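Local coordinates for glycoside hydrolase family protein (Novosphingobium sp. PP1Y, PDB 6Q2F), which acts as an alpha-L-rhamnosidase, a glycoside hydrolase that probably removes terminal alpha-L-rhamnose from rhamnosylated substrates, at residues W531-L535 with Q545-L550; P409-D414 with A528-L532; D380-K385 with L397-H401. One frame throughout, in Å; residues are numbered along the deposited sequence.

Contact 1. Residues W531-L535 with Q545-L550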
ATOM      1  N   TRP A 531      -4.845 -31.567 -13.279  1.00 36.36           N
ATOM      2  CA  TRP A 531      -4.740 -31.085 -11.912  1.00 40.32           C
ATOM      3  C   TRP A 531      -5.938 -30.256 -11.466  1.00 38.06           C
ATOM      4  O   TRP A 531      -6.116 -30.060 -10.257  1.00 34.95           O
ATOM      5  CB  TRP A 531      -3.454 -30.270 -11.753  1.00 36.23           C
ATOM      6  CG  TRP A 531      -2.251 -31.092 -12.082  1.00 33.87           C
ATOM      7  CD1 TRP A 531      -1.639 -31.199 -13.302  1.00 29.85           C
ATOM      8  CD2 TRP A 531      -1.522 -31.945 -11.188  1.00 35.41           C
ATOM      9  NE1 TRP A 531      -0.568 -32.059 -13.219  1.00 31.51           N
ATOM     10  CE2 TRP A 531      -0.476 -32.534 -11.936  1.00 35.52           C
ATOM     11  CE3 TRP A 531      -1.645 -32.260  -9.827  1.00 34.17           C
ATOM     12  CZ2 TRP A 531       0.440 -33.422 -11.369  1.00 38.01           C
ATOM     13  CZ3 TRP A 531      -0.733 -33.136  -9.261  1.00 38.79           C
ATOM     14  CH2 TRP A 531       0.293 -33.715 -10.034  1.00 43.62           C
ATOM     15  N   LEU A 532      -6.779 -29.804 -12.398  1.00 35.78           N
ATOM     16  CA  LEU A 532      -7.951 -29.012 -12.027  1.00 35.88           C
ATOM     17  C   LEU A 532      -8.764 -29.590 -10.872  1.00 36.49           C
ATOM     18  O   LEU A 532      -9.268 -28.792 -10.066  1.00 34.75           O
ATOM     19  CB  LEU A 532      -8.856 -28.808 -13.250  1.00 33.81           C
ATOM     20  CG  LEU A 532      -8.209 -28.051 -14.410  1.00 35.62           C
ATOM     21  CD1 LEU A 532      -9.198 -27.853 -15.538  1.00 36.69           C
ATOM     22  CD2 LEU A 532      -7.653 -26.716 -13.946  1.00 31.50           C
ATOM     23  N   PRO A 533      -8.933 -30.916 -10.717  1.00 33.12           N
ATOM     24  CA  PRO A 533      -9.747 -31.399  -9.588  1.00 30.65           C
ATOM     25  C   PRO A 533      -9.240 -30.944  -8.235  1.00 36.32           C
ATOM     26  O   PRO A 533     -10.036 -30.842  -7.294  1.00 41.58           O
ATOM     27  CB  PRO A 533      -9.681 -32.924  -9.740  1.00 31.73           C
ATOM     28  CG  PRO A 533      -9.483 -33.134 -11.190  1.00 33.82           C
ATOM     29  CD  PRO A 533      -8.551 -32.034 -11.603  1.00 31.89           C
ATOM     30  N   ALA A 534      -7.942 -30.653  -8.114  1.00 31.53           N
ATOM     31  CA  ALA A 534      -7.408 -30.110  -6.869  1.00 31.78           C
ATOM     32  C   ALA A 534      -8.048 -28.780  -6.510  1.00 34.80           C
ATOM     33  O   ALA A 534      -8.187 -28.456  -5.325  1.00 36.72           O
ATOM     34  CB  ALA A 534      -5.890 -29.950  -6.976  1.00 36.60           C
ATOM     35  N   LEU A 535      -8.409 -27.980  -7.513  1.00 37.03           N
ATOM     36  CA  LEU A 535      -9.072 -26.704  -7.256  1.00 35.45           C
ATOM     37  C   LEU A 535     -10.430 -26.888  -6.597  1.00 39.51           C
ATOM     38  O   LEU A 535     -10.972 -25.924  -6.036  1.00 34.80           O
ATOM     39  CB  LEU A 535      -9.259 -25.932  -8.562  1.00 34.16           C
ATOM     40  CG  LEU A 535      -7.998 -25.487  -9.282  1.00 31.91           C
ATOM     41  CD1 LEU A 535      -8.313 -25.160 -10.723  1.00 30.73           C
ATOM     42  CD2 LEU A 535      -7.426 -24.264  -8.563  1.00 30.56           C
ATOM     43  N   GLN A 545       2.380 -32.611  -4.613  1.00 37.87           N
ATOM     44  CA  GLN A 545       2.131 -32.302  -6.017  1.00 35.53           C
ATOM     45  C   GLN A 545       0.899 -31.420  -6.189  1.00 34.81           C
ATOM     46  O   GLN A 545       0.900 -30.486  -6.998  1.00 34.26           O
ATOM     47  CB  GLN A 545       1.963 -33.591  -6.810  1.00 34.31           C
ATOM     48  CG  GLN A 545       3.227 -34.372  -7.056  1.00 36.93           C
ATOM     49  CD  GLN A 545       2.893 -35.729  -7.671  1.00 43.40           C
ATOM     50  OE1 GLN A 545       2.067 -36.470  -7.143  1.00 41.93           O
ATOM     51  NE2 GLN A 545       3.502 -36.033  -8.813  1.00 40.07           N
ATOM     52  N   SER A 546      -0.178 -31.718  -5.463  1.00 35.07           N
ATOM     53  CA  SER A 546      -1.362 -30.872  -5.566  1.00 31.48           C
ATOM     54  C   SER A 546      -1.087 -29.501  -4.977  1.00 29.56           C
ATOM     55  O   SER A 546      -1.526 -28.488  -5.526  1.00 33.59           O
ATOM     56  CB  SER A 546      -2.562 -31.531  -4.888  1.00 36.54           C
ATOM     57  OG  SER A 546      -3.201 -32.429  -5.785  1.00 41.47           O
ATOM     58  N   ASP A 547      -0.317 -29.445  -3.886  1.00 37.11           N
ATOM     59  CA  ASP A 547       0.037 -28.151  -3.307  1.00 32.91           C
ATOM     60  C   ASP A 547       0.908 -27.344  -4.263  1.00 36.97           C
ATOM     61  O   ASP A 547       0.762 -26.118  -4.358  1.00 36.05           O
ATOM     62  CB  ASP A 547       0.748 -28.346  -1.971  1.00 34.18           C
ATOM     63  CG  ASP A 547      -0.203 -28.725  -0.858  1.00 47.86           C
ATOM     64  OD1 ASP A 547      -1.429 -28.571  -1.046  1.00 50.90           O
ATOM     65  OD2 ASP A 547       0.271 -29.167   0.207  1.00 51.92           O
ATOM     66  N   ARG A 548       1.814 -28.011  -4.991  1.00 31.11           N
ATOM     67  CA  ARG A 548       2.627 -27.284  -5.959  1.00 31.33           C
ATOM     68  C   ARG A 548       1.806 -26.881  -7.172  1.00 27.92           C
ATOM     69  O   ARG A 548       1.987 -25.782  -7.707  1.00 28.37           O
ATOM     70  CB  ARG A 548       3.840 -28.107  -6.377  1.00 31.67           C
ATOM     71  CG  ARG A 548       4.869 -28.211  -5.273  1.00 33.32           C
ATOM     72  CD  ARG A 548       5.989 -29.141  -5.656  1.00 36.74           C
ATOM     73  NE  ARG A 548       6.918 -29.260  -4.542  1.00 45.69           N
ATOM     74  CZ  ARG A 548       8.082 -29.893  -4.597  1.00 45.88           C
ATOM     75  NH1 ARG A 548       8.489 -30.483  -5.722  1.00 44.38           N
ATOM     76  NH2 ARG A 548       8.837 -29.924  -3.519  1.00 45.99           N
ATOM     77  N   PHE A 549       0.872 -27.732  -7.606  1.00 27.52           N
ATOM     78  CA  PHE A 549       0.002 -27.293  -8.686  1.00 26.31           C
ATOM     79  C   PHE A 549      -0.784 -26.060  -8.276  1.00 25.05           C
ATOM     80  O   PHE A 549      -0.911 -25.109  -9.055  1.00 31.38           O
ATOM     81  CB  PHE A 549      -0.975 -28.374  -9.117  1.00 28.46           C
ATOM     82  CG  PHE A 549      -2.142 -27.808  -9.871  1.00 33.96           C
ATOM     83  CD1 PHE A 549      -1.963 -27.279 -11.136  1.00 27.74           C
ATOM     84  CD2 PHE A 549      -3.399 -27.742  -9.295  1.00 35.90           C
ATOM     85  CE1 PHE A 549      -3.025 -26.733 -11.840  1.00 31.15           C
ATOM     86  CE2 PHE A 549      -4.462 -27.191  -9.991  1.00 30.90           C
ATOM     87  CZ  PHE A 549      -4.273 -26.684 -11.263  1.00 29.05           C
ATOM     88  N   LEU A 550      -1.339 -26.065  -7.065  1.00 30.24           N
ATOM     89  CA  LEU A 550      -2.132 -24.921  -6.633  1.00 29.27           C
ATOM     90  C   LEU A 550      -1.266 -23.671  -6.537  1.00 27.47           C
ATOM     91  O   LEU A 550      -1.685 -22.592  -6.978  1.00 32.07           O
ATOM     92  CB  LEU A 550      -2.836 -25.245  -5.311  1.00 35.04           C
ATOM     93  CG  LEU A 550      -3.802 -26.432  -5.493  1.00 36.20           C
ATOM     94  CD1 LEU A 550      -4.243 -27.055  -4.169  1.00 35.72           C
ATOM     95  CD2 LEU A 550      -5.012 -26.034  -6.338  1.00 33.03           C
TER

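Contact 2. Residues P409-D414 with A528-L532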
ATOM      1  N   PRO A 409      -2.856 -38.280 -12.040  1.00 41.40           N
ATOM      2  CA  PRO A 409      -3.130 -37.284 -13.092  1.00 42.70           C
ATOM      3  C   PRO A 409      -3.324 -37.903 -14.467  1.00 43.99           C
ATOM      4  O   PRO A 409      -4.204 -37.469 -15.220  1.00 44.63           O
ATOM      5  CB  PRO A 409      -1.891 -36.375 -13.064  1.00 41.67           C
ATOM      6  CG  PRO A 409      -1.144 -36.725 -11.844  1.00 39.85           C
ATOM      7  CD  PRO A 409      -1.589 -38.045 -11.336  1.00 41.73           C
ATOM      8  N   ASP A 410      -2.528 -38.914 -14.815  1.00 43.10           N
ATOM      9  CA  ASP A 410      -2.673 -39.556 -16.118  1.00 47.68           C
ATOM     10  C   ASP A 410      -4.030 -40.224 -16.292  1.00 51.24           C
ATOM     11  O   ASP A 410      -4.460 -40.435 -17.433  1.00 53.76           O
ATOM     12  CB  ASP A 410      -1.555 -40.577 -16.323  1.00 53.08           C
ATOM     13  CG  ASP A 410      -0.187 -39.931 -16.345  1.00 60.00           C
ATOM     14  OD1 ASP A 410      -0.072 -38.816 -16.902  1.00 62.26           O
ATOM     15  OD2 ASP A 410       0.767 -40.521 -15.796  1.00 62.34           O
ATOM     16  N   SER A 411      -4.713 -40.547 -15.191  1.00 50.29           N
ATOM     17  CA  SER A 411      -6.041 -41.146 -15.268  1.00 51.28           C
ATOM     18  C   SER A 411      -7.121 -40.141 -15.641  1.00 49.22           C
ATOM     19  O   SER A 411      -8.217 -40.556 -16.032  1.00 51.25           O
ATOM     20  CB  SER A 411      -6.425 -41.774 -13.930  1.00 55.60           C
ATOM     21  OG  SER A 411      -5.372 -42.549 -13.402  1.00 71.06           O
ATOM     22  N   VAL A 412      -6.861 -38.839 -15.496  1.00 44.83           N
ATOM     23  CA  VAL A 412      -7.912 -37.852 -15.720  1.00 44.61           C
ATOM     24  C   VAL A 412      -8.192 -37.730 -17.210  1.00 44.25           C
ATOM     25  O   VAL A 412      -7.269 -37.591 -18.022  1.00 43.76           O
ATOM     26  CB  VAL A 412      -7.529 -36.493 -15.121  1.00 42.28           C
ATOM     27  CG1 VAL A 412      -8.611 -35.457 -15.451  1.00 35.71           C
ATOM     28  CG2 VAL A 412      -7.335 -36.616 -13.615  1.00 45.78           C
ATOM     29  N   ILE A 413      -9.472 -37.769 -17.572  1.00 46.28           N
ATOM     30  CA  ILE A 413      -9.912 -37.717 -18.959  1.00 47.05           C
ATOM     31  C   ILE A 413     -10.681 -36.426 -19.188  1.00 45.63           C
ATOM     32  O   ILE A 413     -11.523 -36.037 -18.373  1.00 44.76           O
ATOM     33  CB  ILE A 413     -10.785 -38.935 -19.324  1.00 47.73           C
ATOM     34  CG1 ILE A 413      -9.986 -40.232 -19.195  1.00 45.18           C
ATOM     35  CG2 ILE A 413     -11.314 -38.809 -20.735  1.00 54.74           C
ATOM     36  CD1 ILE A 413     -10.849 -41.474 -19.355  1.00 49.60           C
ATOM     37  N   ASP A 414     -10.401 -35.776 -20.311  1.00 43.73           N
ATOM     38  CA  ASP A 414     -11.088 -34.551 -20.702  1.00 38.85           C
ATOM     39  C   ASP A 414     -12.288 -34.920 -21.557  1.00 38.94           C
ATOM     40  O   ASP A 414     -12.146 -35.230 -22.737  1.00 54.67           O
ATOM     41  CB  ASP A 414     -10.140 -33.631 -21.458  1.00 43.52           C
ATOM     42  CG  ASP A 414     -10.738 -32.265 -21.703  1.00 52.78           C
ATOM     43  OD1 ASP A 414     -11.967 -32.102 -21.510  1.00 49.93           O
ATOM     44  OD2 ASP A 414      -9.982 -31.349 -22.086  1.00 54.21           O
ATOM     45  N   ALA A 528      -2.501 -27.824 -17.123  1.00 31.57           N
ATOM     46  CA  ALA A 528      -3.210 -27.817 -15.844  1.00 29.68           C
ATOM     47  C   ALA A 528      -4.404 -28.768 -15.802  1.00 36.36           C
ATOM     48  O   ALA A 528      -4.865 -29.095 -14.703  1.00 37.47           O
ATOM     49  CB  ALA A 528      -3.688 -26.403 -15.499  1.00 26.49           C
ATOM     50  N   ARG A 529      -4.891 -29.253 -16.949  1.00 32.65           N
ATOM     51  CA  ARG A 529      -6.144 -30.012 -16.980  1.00 37.14           C
ATOM     52  C   ARG A 529      -6.176 -31.206 -16.032  1.00 38.97           C
ATOM     53  O   ARG A 529      -7.175 -31.357 -15.308  1.00 38.56           O
ATOM     54  CB  ARG A 529      -6.456 -30.445 -18.419  1.00 36.83           C
ATOM     55  CG  ARG A 529      -7.331 -29.427 -19.138  1.00 51.23           C
ATOM     56  CD  ARG A 529      -6.938 -29.249 -20.609  1.00 60.74           C
ATOM     57  NE  ARG A 529      -7.495 -30.276 -21.477  1.00 68.67           N
ATOM     58  CZ  ARG A 529      -6.768 -31.163 -22.155  1.00 73.02           C
ATOM     59  NH1 ARG A 529      -5.443 -31.147 -22.067  1.00 65.82           N
ATOM     60  NH2 ARG A 529      -7.371 -32.066 -22.926  1.00 69.65           N
ATOM     61  N   PRO A 530      -5.159 -32.070 -15.967  1.00 34.39           N
ATOM     62  CA  PRO A 530      -5.250 -33.210 -15.042  1.00 35.81           C
ATOM     63  C   PRO A 530      -5.270 -32.792 -13.583  1.00 39.07           C
ATOM     64  O   PRO A 530      -5.686 -33.589 -12.725  1.00 36.03           O
ATOM     65  CB  PRO A 530      -3.997 -34.036 -15.372  1.00 34.22           C
ATOM     66  CG  PRO A 530      -3.584 -33.596 -16.736  1.00 35.05           C
ATOM     67  CD  PRO A 530      -3.918 -32.125 -16.757  1.00 33.19           C
ATOM     68  N   TRP A 531      -4.845 -31.567 -13.279  1.00 36.36           N
ATOM     69  CA  TRP A 531      -4.740 -31.085 -11.912  1.00 40.32           C
ATOM     70  C   TRP A 531      -5.938 -30.256 -11.466  1.00 38.06           C
ATOM     71  O   TRP A 531      -6.116 -30.060 -10.257  1.00 34.95           O
ATOM     72  CB  TRP A 531      -3.454 -30.270 -11.753  1.00 36.23           C
ATOM     73  CG  TRP A 531      -2.251 -31.092 -12.082  1.00 33.87           C
ATOM     74  CD1 TRP A 531      -1.639 -31.199 -13.302  1.00 29.85           C
ATOM     75  CD2 TRP A 531      -1.522 -31.945 -11.188  1.00 35.41           C
ATOM     76  NE1 TRP A 531      -0.568 -32.059 -13.219  1.00 31.51           N
ATOM     77  CE2 TRP A 531      -0.476 -32.534 -11.936  1.00 35.52           C
ATOM     78  CE3 TRP A 531      -1.645 -32.260  -9.827  1.00 34.17           C
ATOM     79  CZ2 TRP A 531       0.440 -33.422 -11.369  1.00 38.01           C
ATOM     80  CZ3 TRP A 531      -0.733 -33.136  -9.261  1.00 38.79           C
ATOM     81  CH2 TRP A 531       0.293 -33.715 -10.034  1.00 43.62           C
ATOM     82  N   LEU A 532      -6.779 -29.804 -12.398  1.00 35.78           N
ATOM     83  CA  LEU A 532      -7.951 -29.012 -12.027  1.00 35.88           C
ATOM     84  C   LEU A 532      -8.764 -29.590 -10.872  1.00 36.49           C
ATOM     85  O   LEU A 532      -9.268 -28.792 -10.066  1.00 34.75           O
ATOM     86  CB  LEU A 532      -8.856 -28.808 -13.250  1.00 33.81           C
ATOM     87  CG  LEU A 532      -8.209 -28.051 -14.410  1.00 35.62           C
ATOM     88  CD1 LEU A 532      -9.198 -27.853 -15.538  1.00 36.69           C
ATOM     89  CD2 LEU A 532      -7.653 -26.716 -13.946  1.00 31.50           C
TER

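Contact 3. Residues D380-K385 with L397-H401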
ATOM      1  N   ASP A 380      -5.941 -30.479   1.651  1.00 48.04           N
ATOM      2  CA  ASP A 380      -6.016 -29.703   2.876  1.00 44.63           C
ATOM      3  C   ASP A 380      -6.054 -28.214   2.553  1.00 41.56           C
ATOM      4  O   ASP A 380      -5.208 -27.707   1.813  1.00 40.89           O
ATOM      5  CB  ASP A 380      -4.824 -30.033   3.771  1.00 47.11           C
ATOM      6  CG  ASP A 380      -4.836 -29.244   5.046  1.00 49.54           C
ATOM      7  OD1 ASP A 380      -5.889 -29.249   5.722  1.00 48.78           O
ATOM      8  OD2 ASP A 380      -3.814 -28.600   5.362  1.00 53.95           O
ATOM      9  N   ARG A 381      -7.063 -27.528   3.088  1.00 38.76           N
ATOM     10  CA  ARG A 381      -7.258 -26.091   2.887  1.00 37.08           C
ATOM     11  C   ARG A 381      -7.246 -25.713   1.407  1.00 40.27           C
ATOM     12  O   ARG A 381      -6.603 -24.740   0.991  1.00 34.33           O
ATOM     13  CB  ARG A 381      -6.233 -25.287   3.689  1.00 39.68           C
ATOM     14  CG  ARG A 381      -6.814 -24.877   5.048  1.00 44.11           C
ATOM     15  CD  ARG A 381      -5.754 -24.625   6.053  1.00 54.32           C
ATOM     16  NE  ARG A 381      -4.916 -25.796   6.266  1.00 56.19           N
ATOM     17  CZ  ARG A 381      -3.877 -25.785   7.092  1.00 52.57           C
ATOM     18  NH1 ARG A 381      -3.592 -24.667   7.750  1.00 53.67           N
ATOM     19  NH2 ARG A 381      -3.130 -26.869   7.262  1.00 48.81           N
ATOM     20  N   TYR A 382      -8.018 -26.471   0.611  1.00 38.81           N
ATOM     21  CA  TYR A 382      -8.013 -26.255  -0.834  1.00 32.92           C
ATOM     22  C   TYR A 382      -8.641 -24.917  -1.200  1.00 31.95           C
ATOM     23  O   TYR A 382      -8.217 -24.278  -2.169  1.00 35.18           O
ATOM     24  CB  TYR A 382      -8.724 -27.408  -1.557  1.00 34.62           C
ATOM     25  CG  TYR A 382     -10.229 -27.279  -1.705  1.00 39.19           C
ATOM     26  CD1 TYR A 382     -10.790 -26.591  -2.781  1.00 35.93           C
ATOM     27  CD2 TYR A 382     -11.088 -27.845  -0.772  1.00 34.19           C
ATOM     28  CE1 TYR A 382     -12.160 -26.460  -2.913  1.00 34.92           C
ATOM     29  CE2 TYR A 382     -12.458 -27.730  -0.900  1.00 40.78           C
ATOM     30  CZ  TYR A 382     -12.991 -27.038  -1.975  1.00 42.20           C
ATOM     31  OH  TYR A 382     -14.362 -26.919  -2.099  1.00 40.69           O
ATOM     32  N   GLU A 383      -9.663 -24.479  -0.450  1.00 32.33           N
ATOM     33  CA  GLU A 383     -10.325 -23.220  -0.781  1.00 29.14           C
ATOM     34  C   GLU A 383      -9.322 -22.073  -0.850  1.00 34.75           C
ATOM     35  O   GLU A 383      -9.323 -21.294  -1.810  1.00 34.80           O
ATOM     36  CB  GLU A 383     -11.434 -22.911   0.229  1.00 31.03           C
ATOM     37  CG  GLU A 383     -12.588 -23.930   0.231  1.00 33.77           C
ATOM     38  CD  GLU A 383     -12.437 -24.947   1.329  1.00 40.85           C
ATOM     39  OE1 GLU A 383     -11.324 -25.024   1.888  1.00 43.81           O
ATOM     40  OE2 GLU A 383     -13.403 -25.674   1.641  1.00 43.35           O
ATOM     41  N   THR A 384      -8.445 -21.951   0.154  1.00 35.16           N
ATOM     42  CA  THR A 384      -7.477 -20.858   0.106  1.00 30.43           C
ATOM     43  C   THR A 384      -6.390 -21.132  -0.930  1.00 31.53           C
ATOM     44  O   THR A 384      -5.973 -20.217  -1.645  1.00 35.28           O
ATOM     45  CB  THR A 384      -6.877 -20.570   1.494  1.00 28.02           C
ATOM     46  OG1 THR A 384      -5.912 -19.509   1.394  1.00 29.53           O
ATOM     47  CG2 THR A 384      -6.221 -21.775   2.102  1.00 27.74           C
ATOM     48  N   LYS A 385      -5.955 -22.391  -1.063  1.00 38.23           N
ATOM     49  CA  LYS A 385      -4.910 -22.702  -2.040  1.00 38.50           C
ATOM     50  C   LYS A 385      -5.391 -22.482  -3.466  1.00 32.33           C
ATOM     51  O   LYS A 385      -4.583 -22.173  -4.345  1.00 29.88           O
ATOM     52  CB  LYS A 385      -4.415 -24.143  -1.874  1.00 34.51           C
ATOM     53  CG  LYS A 385      -3.596 -24.386  -0.610  1.00 33.03           C
ATOM     54  CD  LYS A 385      -3.420 -25.892  -0.359  1.00 31.82           C
ATOM     55  CE  LYS A 385      -2.602 -26.154   0.916  1.00 35.20           C
ATOM     56  NZ  LYS A 385      -2.548 -27.601   1.270  1.00 34.49           N
ATOM     57  N   LEU A 397       0.916 -23.354   5.351  1.00 42.31           N
ATOM     58  CA  LEU A 397      -0.163 -24.347   5.362  1.00 47.41           C
ATOM     59  C   LEU A 397       0.449 -25.745   5.293  1.00 51.61           C
ATOM     60  O   LEU A 397       0.443 -26.419   4.265  1.00 55.79           O
ATOM     61  CB  LEU A 397      -1.128 -24.118   4.208  1.00 41.81           C
ATOM     62  CG  LEU A 397      -1.656 -22.704   4.007  1.00 40.81           C
ATOM     63  CD1 LEU A 397      -2.579 -22.671   2.810  1.00 35.96           C
ATOM     64  CD2 LEU A 397      -2.367 -22.225   5.269  1.00 40.90           C
ATOM     65  N   VAL A 398       0.982 -26.195   6.421  1.00 55.41           N
ATOM     66  CA  VAL A 398       1.631 -27.504   6.470  1.00 54.53           C
ATOM     67  C   VAL A 398       0.560 -28.584   6.531  1.00 53.92           C
ATOM     68  O   VAL A 398      -0.336 -28.549   7.386  1.00 51.44           O
ATOM     69  CB  VAL A 398       2.595 -27.598   7.665  1.00 54.84           C
ATOM     70  CG1 VAL A 398       3.435 -28.861   7.561  1.00 55.52           C
ATOM     71  CG2 VAL A 398       3.478 -26.354   7.725  1.00 50.17           C
ATOM     72  N   GLY A 399       0.642 -29.536   5.618  1.00 58.87           N
ATOM     73  CA  GLY A 399      -0.348 -30.584   5.545  1.00 54.44           C
ATOM     74  C   GLY A 399      -0.057 -31.705   6.513  1.00 53.93           C
ATOM     75  O   GLY A 399       1.012 -31.783   7.145  1.00 56.75           O
ATOM     76  N   PRO A 400      -1.021 -32.610   6.648  1.00 52.23           N
ATOM     77  CA  PRO A 400      -0.767 -33.826   7.418  1.00 53.94           C
ATOM     78  C   PRO A 400       0.284 -34.662   6.714  1.00 63.89           C
ATOM     79  O   PRO A 400       0.470 -34.580   5.497  1.00 70.10           O
ATOM     80  CB  PRO A 400      -2.128 -34.529   7.431  1.00 52.61           C
ATOM     81  CG  PRO A 400      -2.759 -34.094   6.160  1.00 54.35           C
ATOM     82  CD  PRO A 400      -2.314 -32.664   5.946  1.00 53.84           C
ATOM     83  N   HIS A 401       1.000 -35.461   7.497  1.00 64.12           N
ATOM     84  CA  HIS A 401       2.091 -36.258   6.964  1.00 71.26           C
ATOM     85  C   HIS A 401       1.658 -37.681   6.623  1.00 72.51           C
ATOM     86  O   HIS A 401       2.493 -38.593   6.623  1.00 86.76           O
ATOM     87  CB  HIS A 401       3.253 -36.257   7.954  1.00 79.37           C
ATOM     88  CG  HIS A 401       3.730 -34.881   8.308  1.00 89.07           C
ATOM     89  ND1 HIS A 401       4.012 -33.925   7.354  1.00 91.94           N
ATOM     90  CD2 HIS A 401       3.967 -34.294   9.507  1.00 91.87           C
ATOM     91  CE1 HIS A 401       4.404 -32.811   7.947  1.00 90.01           C
ATOM     92  NE2 HIS A 401       4.388 -33.009   9.253  1.00 91.32           N
TER
HETATM   93  O   HOH W   1      -1.705 -28.218   3.774  1.00 46.27           O
HETATM   94  O   HOH W   2       0.740 -26.677   1.232  1.00 44.16           O

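Contact 1. Residues W531-L535 with Q545-L550
Trp531 CB sits over the centre of the Phe549 ring, 3.3 Å from its centroid and 8° off the normal, a close CH-pi contact in which the bump is a methylene set on the flat face of Phe549. The two ring planes are 25° from parallel, but offset, with the centroids of the indole five-membered ring and the Phe549 ring 5.2 Å apart. Phe549 lies there because its CG is anti to the backbone N (chi1 161°), which swings the ring off helix 543-575 toward the 531-535 turn. The far end of the indole reaches one turn back along the helix, where Trp531 CH2 rests 3.6 Å from Gln545 CB.

Ala534, small enough to let the backbones close in, puts its CB 3.8 Å from Ser546 OG, whose hydroxyl is hydrogen-bonded to Val540 O. At the other end, Leu535 CG meets the edge of the Phe549 ring, and Leu535 CD2 packs 3.7 Å from Leu550 CD2. Phe520 also meets Phe549, and Leu443 touches Leu532. Between the segments the contact is therefore dispersive and largely buried: fit of shape, rather than directed polar bonds, joins the turn to the helix.

Contact 2. Residues P409-D414 with A528-L532
Two prolines meet at the apolar heart of this contact, Pro409 CB lying 3.9 Å from Pro530 CB. Proline's fixed phi suits the helical turns in which both residues lie. Pro409 also covers one face of the Trp531 indole, off-centre and toward the rim of the ring: its CG is 3.7 Å from Trp531 CZ2, an off-centre CH-pi contact. Val412, a compact branched residue, extends this patch with its CB 4.3 Å from Pro530 CB, and it packs against Leu212 and Phe214 of strand 206-217.

The polar part is a salt bridge toward the outside of the contact. Arg529 grips Asp414 side-on, NE and NH2 each 2.8 Å from the same oxygen, Asp414 OD2, which lies in the guanidinium plane. The carboxylate is turned 55° from that plane and takes NH2 on its anti lone pair; NE also approaches from the anti side, but 28° out of the carboxylate plane. A turn in the arginine chain at chi3 (82°) brings the guanidinium edge round to the carboxylate. Asp527 pairs with Arg529 NH1, and Thr416 holds Asp414 OD1.

Within 409-411, a 3-10 turn, Val412 N bonds to Pro409 O. The turn leads into edge strand 413-414 of a four-stranded antiparallel sheet, and the contact fastens that edge to the loop between helices 516-524 and 543-575 of the (beta/alpha)8-barrel domain.

Contact 3. Residues D380-K385 with L397-H401
Leu397 lies across the Arg381 side chain, its CB 4.3 Å above the guanidinium plane and over the centre of that flat group, so that an aliphatic residue screens one face of a charge. Its two methyl groups then part. Leu397 CD2 stays by the arginine, 3.7 Å from Arg381 NH1, while Leu397 CD1 meets Thr384 CG2 tip to tip at 3.8 Å. The Lys385 chain and the leucine point opposite ways as they pass: extended beyond CG, the lysine lends its methylenes to this apolar patch before its ammonium group leaves it. The hydroxyl of Thr384 has separate partners, Ser391 and Val389 O.

The charged groups are knit mostly within 380-385. Arg381 NH2 donates to Asp380 OD2 at 2.7 Å; the oxygen accepts on its syn lone pair and lies near the guanidinium plane, with a weak second bond from NE. A bend at chi3 (-59°) folds the arginine back to its neighbour. Asp380 OD1 pairs with Lys307 and Ser319 N. Lys385 NZ donates to Asp380 O, also at 2.7 Å, and forms a salt bridge with Asp547 of helix 543-575.

Water carries the polar link across the segments. Water 1 accepts from Lys385 NZ and donates to Asp380 OD2 and to Leu397 O, the last at 2.8 Å; water 2 adds a longer bond to the same carbonyl.

Asp380 is thus met directly by Arg381 and Lys307, between which it lies, and through water 1 by Lys385. This cationic surrounding probably favours its ionised carboxylate.

Contact 1 is buried, contact 3 partly so, and contact 2 lies at the surface, and their chemistry follows suit: apolar fit in contact 1, prolines with a peripheral salt bridge in contact 2, and in contact 3 leucine packing on Arg381 and Lys385, with water linking charged groups to the Leu397 carbonyl. Contacts 1 and 2 share Trp531 and Leu532, with centres 10 Å apart, so the loop before helix 543-575 is held by the helix and by the sheet edge. Contact 3 meets contact 1 through the salt bridge Asp547 OD1 - Lys385 NZ (2.7 Å), tying the same helix to the segment after strand 366-374. Contacts 2 and 3 do not touch, their nearest atoms lying about 8 Å apart.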